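Local coordinates for protein branched-chain phosphotransacylase (Enterococcus faecalis, PDB 1YCO) that probably transfers acyl groups between coenzyme A and phosphate, at residues Q16-A21 with T259-F263. Numbering follows the deposited sequence.
Sequences QLVKKA and TESKF
Lys20 reaches across to segment 259-263, the start of helix 259-274, and makes both of the charged interactions of this contact. Its NZ lies 2.9 Å from Glu260 OE1 in a salt bridge, approaching from above the carboxylate plane, 46° out of it, and Glu24 of its own helix gives the ammonium a second carboxylate. The same NZ sits over the Phe263 ring in a cation-pi contact, 4.9 Å from the centroid. With CG anti to the backbone N (chi1 -178°), the chain runs straight and carries CE over that ring face, 3.9 Å from the centroid, as a CH-pi donor; the bend at chi4 then turns NZ to Glu260 OE1. The axes of 16-21 and 259-263 cross at -62°, next to the parallel sheet of an alpha/beta domain; helix 12-24 follows strand 2-7 and helix 259-274 follows edge strand 250-252, so the contact joins the two ends of the chain. Among the apolar contacts, Leu17 CD1 lies near the Phe263 ring plane at its edge, with Leu17 CD1 to Phe263 CB 4.1 Å, while Leu17 CD2 touches Lys262 CB at 3.9 Å. Ala21 CB packs against Phe263 CE1 and also touches Phe31 of the sheet. The Gln16 amide lies close to Thr259 OG1 without hydrogen bonding to it.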
ATOM      1  N   GLN A  16      -8.259 -29.027  -7.561  1.00 51.16           N
ATOM      2  CA  GLN A  16      -7.073 -28.649  -8.318  1.00 52.40           C
ATOM      3  C   GLN A  16      -5.893 -28.405  -7.361  1.00 50.47           C
ATOM      4  O   GLN A  16      -4.742 -28.701  -7.695  1.00 50.20           O
ATOM      5  CB  GLN A  16      -7.368 -27.385  -9.137  1.00 55.16           C
ATOM      6  CG  GLN A  16      -6.788 -27.389 -10.546  1.00 59.86           C
ATOM      7  CD  GLN A  16      -6.858 -26.018 -11.214  1.00 62.29           C
ATOM      8  OE1 GLN A  16      -7.916 -25.382 -11.242  1.00 62.22           O
ATOM      9  NE2 GLN A  16      -5.727 -25.558 -11.757  1.00 61.68           N
ATOM     10  N   LEU A  17      -6.192 -27.874  -6.174  1.00 49.37           N
ATOM     11  CA  LEU A  17      -5.176 -27.588  -5.140  1.00 48.13           C
ATOM     12  C   LEU A  17      -4.604 -28.869  -4.550  1.00 46.58           C
ATOM     13  O   LEU A  17      -3.386 -29.040  -4.449  1.00 45.97           O
ATOM     14  CB  LEU A  17      -5.784 -26.765  -3.994  1.00 47.05           C
ATOM     15  CG  LEU A  17      -4.893 -26.512  -2.769  1.00 45.94           C
ATOM     16  CD1 LEU A  17      -3.619 -25.793  -3.202  1.00 44.53           C
ATOM     17  CD2 LEU A  17      -5.646 -25.671  -1.729  1.00 44.19           C
ATOM     18  N   VAL A  18      -5.506 -29.756  -4.146  1.00 46.04           N
ATOM     19  CA  VAL A  18      -5.117 -31.028  -3.565  1.00 46.25           C
ATOM     20  C   VAL A  18      -4.216 -31.785  -4.540  1.00 45.81           C
ATOM     21  O   VAL A  18      -3.109 -32.206  -4.185  1.00 43.07           O
ATOM     22  CB  VAL A  18      -6.360 -31.870  -3.222  1.00 45.39           C
ATOM     23  CG1 VAL A  18      -5.939 -33.226  -2.683  1.00 45.28           C
ATOM     24  CG2 VAL A  18      -7.207 -31.130  -2.196  1.00 42.99           C
ATOM     25  N   LYS A  19      -4.682 -31.941  -5.774  1.00 46.75           N
ATOM     26  CA  LYS A  19      -3.892 -32.643  -6.777  1.00 50.70           C
ATOM     27  C   LYS A  19      -2.484 -32.049  -6.863  1.00 51.38           C
ATOM     28  O   LYS A  19      -1.480 -32.772  -6.782  1.00 51.43           O
ATOM     29  CB  LYS A  19      -4.579 -32.582  -8.148  1.00 51.35           C
ATOM     30  CG  LYS A  19      -5.851 -33.408  -8.215  1.00 54.49           C
ATOM     31  CD  LYS A  19      -6.408 -33.501  -9.623  1.00 55.56           C
ATOM     32  CE  LYS A  19      -7.667 -34.381  -9.652  1.00 58.35           C
ATOM     33  NZ  LYS A  19      -8.315 -34.455 -11.007  1.00 58.53           N
ATOM     34  N   LYS A  20      -2.416 -30.730  -7.015  1.00 50.67           N
ATOM     35  CA  LYS A  20      -1.136 -30.045  -7.101  1.00 51.69           C
ATOM     36  C   LYS A  20      -0.282 -30.334  -5.869  1.00 51.74           C
ATOM     37  O   LYS A  20       0.884 -30.706  -5.988  1.00 52.18           O
ATOM     38  CB  LYS A  20      -1.352 -28.533  -7.229  1.00 53.20           C
ATOM     39  CG  LYS A  20      -0.065 -27.737  -7.376  1.00 54.57           C
ATOM     40  CD  LYS A  20      -0.358 -26.250  -7.523  1.00 55.94           C
ATOM     41  CE  LYS A  20       0.924 -25.440  -7.665  1.00 57.67           C
ATOM     42  NZ  LYS A  20       1.751 -25.864  -8.840  1.00 58.12           N
ATOM     43  N   ALA A  21      -0.877 -30.173  -4.690  1.00 51.78           N
ATOM     44  CA  ALA A  21      -0.176 -30.404  -3.434  1.00 51.43           C
ATOM     45  C   ALA A  21       0.341 -31.826  -3.292  1.00 50.88           C
ATOM     46  O   ALA A  21       1.514 -32.032  -2.986  1.00 50.00           O
ATOM     47  CB  ALA A  21      -1.085 -30.066  -2.260  1.00 52.46           C
ATOM     48  N   THR A 259      -4.996 -21.183  -8.220  1.00 51.46           N
ATOM     49  CA  THR A 259      -4.460 -22.385  -7.618  1.00 50.32           C
ATOM     50  C   THR A 259      -3.080 -22.167  -7.010  1.00 50.36           C
ATOM     51  O   THR A 259      -2.763 -22.710  -5.941  1.00 49.96           O
ATOM     52  CB  THR A 259      -4.364 -23.500  -8.643  1.00 49.46           C
ATOM     53  OG1 THR A 259      -5.625 -23.636  -9.307  1.00 48.82           O
ATOM     54  CG2 THR A 259      -4.000 -24.815  -7.954  1.00 50.75           C
ATOM     55  N   GLU A 260      -2.255 -21.382  -7.698  1.00 49.79           N
ATOM     56  CA  GLU A 260      -0.902 -21.083  -7.220  1.00 49.92           C
ATOM     57  C   GLU A 260      -0.966 -20.239  -5.959  1.00 47.45           C
ATOM     58  O   GLU A 260      -0.109 -20.342  -5.082  1.00 46.97           O
ATOM     59  CB  GLU A 260      -0.094 -20.332  -8.288  1.00 52.37           C
ATOM     60  CG  GLU A 260       0.396 -21.208  -9.427  1.00 57.48           C
ATOM     61  CD  GLU A 260       1.495 -22.173  -9.002  1.00 60.32           C
ATOM     62  OE1 GLU A 260       1.822 -23.087  -9.793  1.00 63.16           O
ATOM     63  OE2 GLU A 260       2.041 -22.012  -7.886  1.00 61.40           O
ATOM     64  N   SER A 261      -1.995 -19.406  -5.880  1.00 46.37           N
ATOM     65  CA  SER A 261      -2.176 -18.538  -4.730  1.00 45.91           C
ATOM     66  C   SER A 261      -2.500 -19.372  -3.491  1.00 44.23           C
ATOM     67  O   SER A 261      -1.883 -19.199  -2.439  1.00 44.25           O
ATOM     68  CB  SER A 261      -3.293 -17.529  -5.010  1.00 46.83           C
ATOM     69  OG  SER A 261      -3.576 -16.750  -3.866  1.00 49.73           O
ATOM     70  N   LYS A 262      -3.462 -20.279  -3.609  1.00 42.56           N
ATOM     71  CA  LYS A 262      -3.819 -21.120  -2.470  1.00 42.42           C
ATOM     72  C   LYS A 262      -2.619 -21.976  -2.085  1.00 41.14           C
ATOM     73  O   LYS A 262      -2.324 -22.152  -0.903  1.00 42.47           O
ATOM     74  CB  LYS A 262      -5.006 -22.022  -2.818  1.00 42.28           C
ATOM     75  CG  LYS A 262      -6.289 -21.271  -3.088  1.00 46.45           C
ATOM     76  CD  LYS A 262      -7.326 -22.143  -3.790  1.00 49.19           C
ATOM     77  CE  LYS A 262      -8.585 -21.335  -4.096  1.00 50.85           C
ATOM     78  NZ  LYS A 262      -9.444 -21.954  -5.142  1.00 54.07           N
ATOM     79  N   PHE A 263      -1.916 -22.482  -3.094  1.00 39.53           N
ATOM     80  CA  PHE A 263      -0.755 -23.333  -2.871  1.00 40.91           C
ATOM     81  C   PHE A 263       0.339 -22.634  -2.046  1.00 40.41           C
ATOM     82  O   PHE A 263       0.947 -23.246  -1.161  1.00 38.74           O
ATOM     83  CB  PHE A 263      -0.181 -23.808  -4.212  1.00 43.20           C
ATOM     84  CG  PHE A 263       0.865 -24.874  -4.076  1.00 46.61           C
ATOM     85  CD1 PHE A 263       0.541 -26.122  -3.554  1.00 47.75           C
ATOM     86  CD2 PHE A 263       2.186 -24.620  -4.443  1.00 48.98           C
ATOM     87  CE1 PHE A 263       1.519 -27.106  -3.389  1.00 49.91           C
ATOM     88  CE2 PHE A 263       3.174 -25.595  -4.285  1.00 49.96           C
ATOM     89  CZ  PHE A 263       2.842 -26.840  -3.756  1.00 50.00           C
TER